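Local coordinates for protein phosphodiesterase (Trypanosoma brucei brucei, PDB 5H2Q) that is a phosphodiesterase of the HD clan with an all-helical fold that carries a zinc ion and a magnesium ion, at residues L54-G59 / C66-L71. Sequence-based numbering, arbitrary orientation.
Sequences LLLGSG and CSDEVL
With its CG anti to the backbone N (chi1 176°), Leu71 reaches back toward helix 43-58, while Leu56, CG anti to its carbonyl carbon (chi1 -82°), comes the other way, and the two side chains slide past each other. Leu56 CD2 lies 3.7 Å from Leu71 CD2, and the other Leu71 branch, CD1, meets Leu55 CD2 at 3.9 Å in the modelled conformer of Leu55, where these two side chains cross at about a right angle. A leucine suits position 71 because its fork gives one methyl to Leu56 and one to Leu55. Asp68 crosses Leu56, a partly exposed residue, at about a right angle: its OD1 touches Leu56 CD2 at 3.4 Å, a van der Waals contact. Asp68 is exposed, and its carboxylate suits the first turn of helix 68-80, where a negative charge probably interacts favourably with the helix dipole. Ser67 is the N-cap, its OG accepting from Val70 N at 3.1 Å. Ser58 OG donates to Leu55 O, and Gly59, the first residue to leave helical angles, takes a positive phi that a side chain would hinder. The short helix 60-63 lies in the connection between the two helices; its Pro61 touches Leu71, Tyr52 of helix 43-58 packs on Asp68 and Leu71, and Cys97 of helix 90-105 meets Leu55.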
ATOM      1  N   LEU A  54      -1.042  15.149  -4.925  1.00 12.69           N
ATOM      2  CA  LEU A  54      -0.335  14.951  -3.654  1.00 13.08           C
ATOM      3  C   LEU A  54       1.179  15.007  -3.886  1.00 16.77           C
ATOM      4  O   LEU A  54       1.892  15.741  -3.202  1.00 14.94           O
ATOM      5  CB  LEU A  54      -0.710  13.597  -3.051  1.00 13.65           C
ATOM      6  CG  LEU A  54      -0.065  13.240  -1.718  1.00 18.44           C
ATOM      7  CD1 LEU A  54      -0.605  14.146  -0.570  1.00 18.98           C
ATOM      8  CD2 LEU A  54      -0.291  11.788  -1.404  1.00 16.19           C
ATOM      9  N   LEU A  55       1.650  14.257  -4.885  1.00 13.12           N
ATOM     10  CA  LEU A  55       3.076  14.187  -5.183  0.50 12.65           C
ATOM     11  C   LEU A  55       3.615  15.498  -5.777  1.00 16.20           C
ATOM     12  O   LEU A  55       4.631  15.995  -5.308  1.00 14.95           O
ATOM     13  CB  LEU A  55       3.378  12.961  -6.048  0.50 13.03           C
ATOM     14  CG  LEU A  55       3.531  11.602  -5.317  0.50 18.16           C
ATOM     15  CD1 LEU A  55       2.435  11.349  -4.270  0.50 18.04           C
ATOM     16  CD2 LEU A  55       3.582  10.452  -6.305  0.50 20.63           C
ATOM     17  N   LEU A  56       2.924  16.098  -6.752  1.00 14.34           N
ATOM     18  CA  LEU A  56       3.450  17.380  -7.286  1.00 15.63           C
ATOM     19  C   LEU A  56       3.440  18.459  -6.191  1.00 19.27           C
ATOM     20  O   LEU A  56       4.354  19.287  -6.125  1.00 19.67           O
ATOM     21  CB  LEU A  56       2.606  17.881  -8.476  1.00 16.71           C
ATOM     22  CG  LEU A  56       2.876  17.319  -9.845  1.00 22.83           C
ATOM     23  CD1 LEU A  56       2.134  18.146 -10.894  1.00 23.40           C
ATOM     24  CD2 LEU A  56       4.376  17.263 -10.185  1.00 22.30           C
ATOM     25  N   GLY A  57       2.416  18.409  -5.323  1.00 16.02           N
ATOM     26  CA  GLY A  57       2.222  19.362  -4.240  1.00 17.67           C
ATOM     27  C   GLY A  57       3.352  19.365  -3.239  1.00 22.84           C
ATOM     28  O   GLY A  57       3.664  20.414  -2.674  1.00 23.88           O
ATOM     29  N   SER A  58       3.992  18.195  -3.048  1.00 18.14           N
ATOM     30  CA  SER A  58       5.099  17.968  -2.116  1.00 17.97           C
ATOM     31  C   SER A  58       6.386  18.611  -2.589  1.00 20.88           C
ATOM     32  O   SER A  58       7.192  18.999  -1.749  1.00 22.16           O
ATOM     33  CB  SER A  58       5.334  16.477  -1.889  1.00 18.62           C
ATOM     34  OG  SER A  58       5.897  15.794  -2.998  1.00 19.09           O
ATOM     35  N   GLY A  59       6.574  18.696  -3.907  1.00 16.00           N
ATOM     36  CA  GLY A  59       7.812  19.191  -4.489  1.00 14.61           C
ATOM     37  C   GLY A  59       8.850  18.094  -4.639  1.00 16.18           C
ATOM     38  O   GLY A  59       9.949  18.346  -5.149  1.00 15.90           O
ATOM     39  N   CYS A  66      12.004  14.439 -11.938  1.00 15.52           N
ATOM     40  CA  CYS A  66      10.843  13.759 -12.495  1.00 15.66           C
ATOM     41  C   CYS A  66       9.877  14.840 -12.945  1.00 19.34           C
ATOM     42  O   CYS A  66       9.294  15.541 -12.105  1.00 18.55           O
ATOM     43  CB  CYS A  66      10.197  12.834 -11.465  1.00 15.60           C
ATOM     44  SG  CYS A  66       8.692  12.032 -12.069  1.00 18.04           S
ATOM     45  N   SER A  67       9.724  15.004 -14.274  1.00 15.85           N
ATOM     46  CA  SER A  67       8.837  16.005 -14.850  1.00 15.69           C
ATOM     47  C   SER A  67       7.384  15.690 -14.510  1.00 18.72           C
ATOM     48  O   SER A  67       7.052  14.528 -14.188  1.00 17.62           O
ATOM     49  CB  SER A  67       9.009  16.066 -16.367  1.00 19.16           C
ATOM     50  OG  SER A  67       8.384  14.958 -16.997  1.00 23.30           O
ATOM     51  N   ASP A  68       6.505  16.706 -14.591  1.00 16.11           N
ATOM     52  CA  ASP A  68       5.076  16.470 -14.357  1.00 14.57           C
ATOM     53  C   ASP A  68       4.517  15.449 -15.335  1.00 17.07           C
ATOM     54  O   ASP A  68       3.766  14.567 -14.927  1.00 15.68           O
ATOM     55  CB  ASP A  68       4.242  17.755 -14.505  1.00 16.42           C
ATOM     56  CG  ASP A  68       4.709  18.954 -13.708  1.00 27.87           C
ATOM     57  OD1 ASP A  68       5.667  18.805 -12.907  1.00 26.35           O
ATOM     58  OD2 ASP A  68       4.110  20.039 -13.874  1.00 32.99           O
ATOM     59  N   GLU A  69       4.912  15.530 -16.621  1.00 15.50           N
ATOM     60  CA  GLU A  69       4.391  14.582 -17.609  1.00 14.43           C
ATOM     61  C   GLU A  69       4.815  13.149 -17.322  1.00 16.46           C
ATOM     62  O   GLU A  69       4.007  12.232 -17.531  1.00 17.28           O
ATOM     63  CB  GLU A  69       4.775  15.002 -19.049  1.00 16.99           C
ATOM     64  CG  GLU A  69       3.997  16.230 -19.505  1.00 28.07           C
ATOM     65  CD  GLU A  69       4.267  16.725 -20.918  1.00 44.60           C
ATOM     66  OE1 GLU A  69       4.470  17.947 -21.093  1.00 40.80           O
ATOM     67  OE2 GLU A  69       4.214  15.898 -21.855  1.00 36.98           O
ATOM     68  N   VAL A  70       6.057  12.951 -16.832  1.00 13.97           N
ATOM     69  CA  VAL A  70       6.565  11.595 -16.534  1.00 13.33           C
ATOM     70  C   VAL A  70       5.785  11.053 -15.325  1.00 16.42           C
ATOM     71  O   VAL A  70       5.325   9.913 -15.350  1.00 15.66           O
ATOM     72  CB  VAL A  70       8.105  11.533 -16.356  1.00 17.81           C
ATOM     73  CG1 VAL A  70       8.540  10.213 -15.717  1.00 16.36           C
ATOM     74  CG2 VAL A  70       8.801  11.698 -17.719  1.00 18.45           C
ATOM     75  N   LEU A  71       5.589  11.892 -14.315  1.00 13.49           N
ATOM     76  CA  LEU A  71       4.836  11.474 -13.124  1.00 13.11           C
ATOM     77  C   LEU A  71       3.407  11.070 -13.534  1.00 15.43           C
ATOM     78  O   LEU A  71       2.925  10.010 -13.125  1.00 13.33           O
ATOM     79  CB  LEU A  71       4.831  12.591 -12.070  1.00 13.49           C
ATOM     80  CG  LEU A  71       3.980  12.301 -10.809  1.00 17.03           C
ATOM     81  CD1 LEU A  71       4.581  11.170  -9.969  1.00 17.93           C
ATOM     82  CD2 LEU A  71       3.802  13.581  -9.961  1.00 19.78           C
TER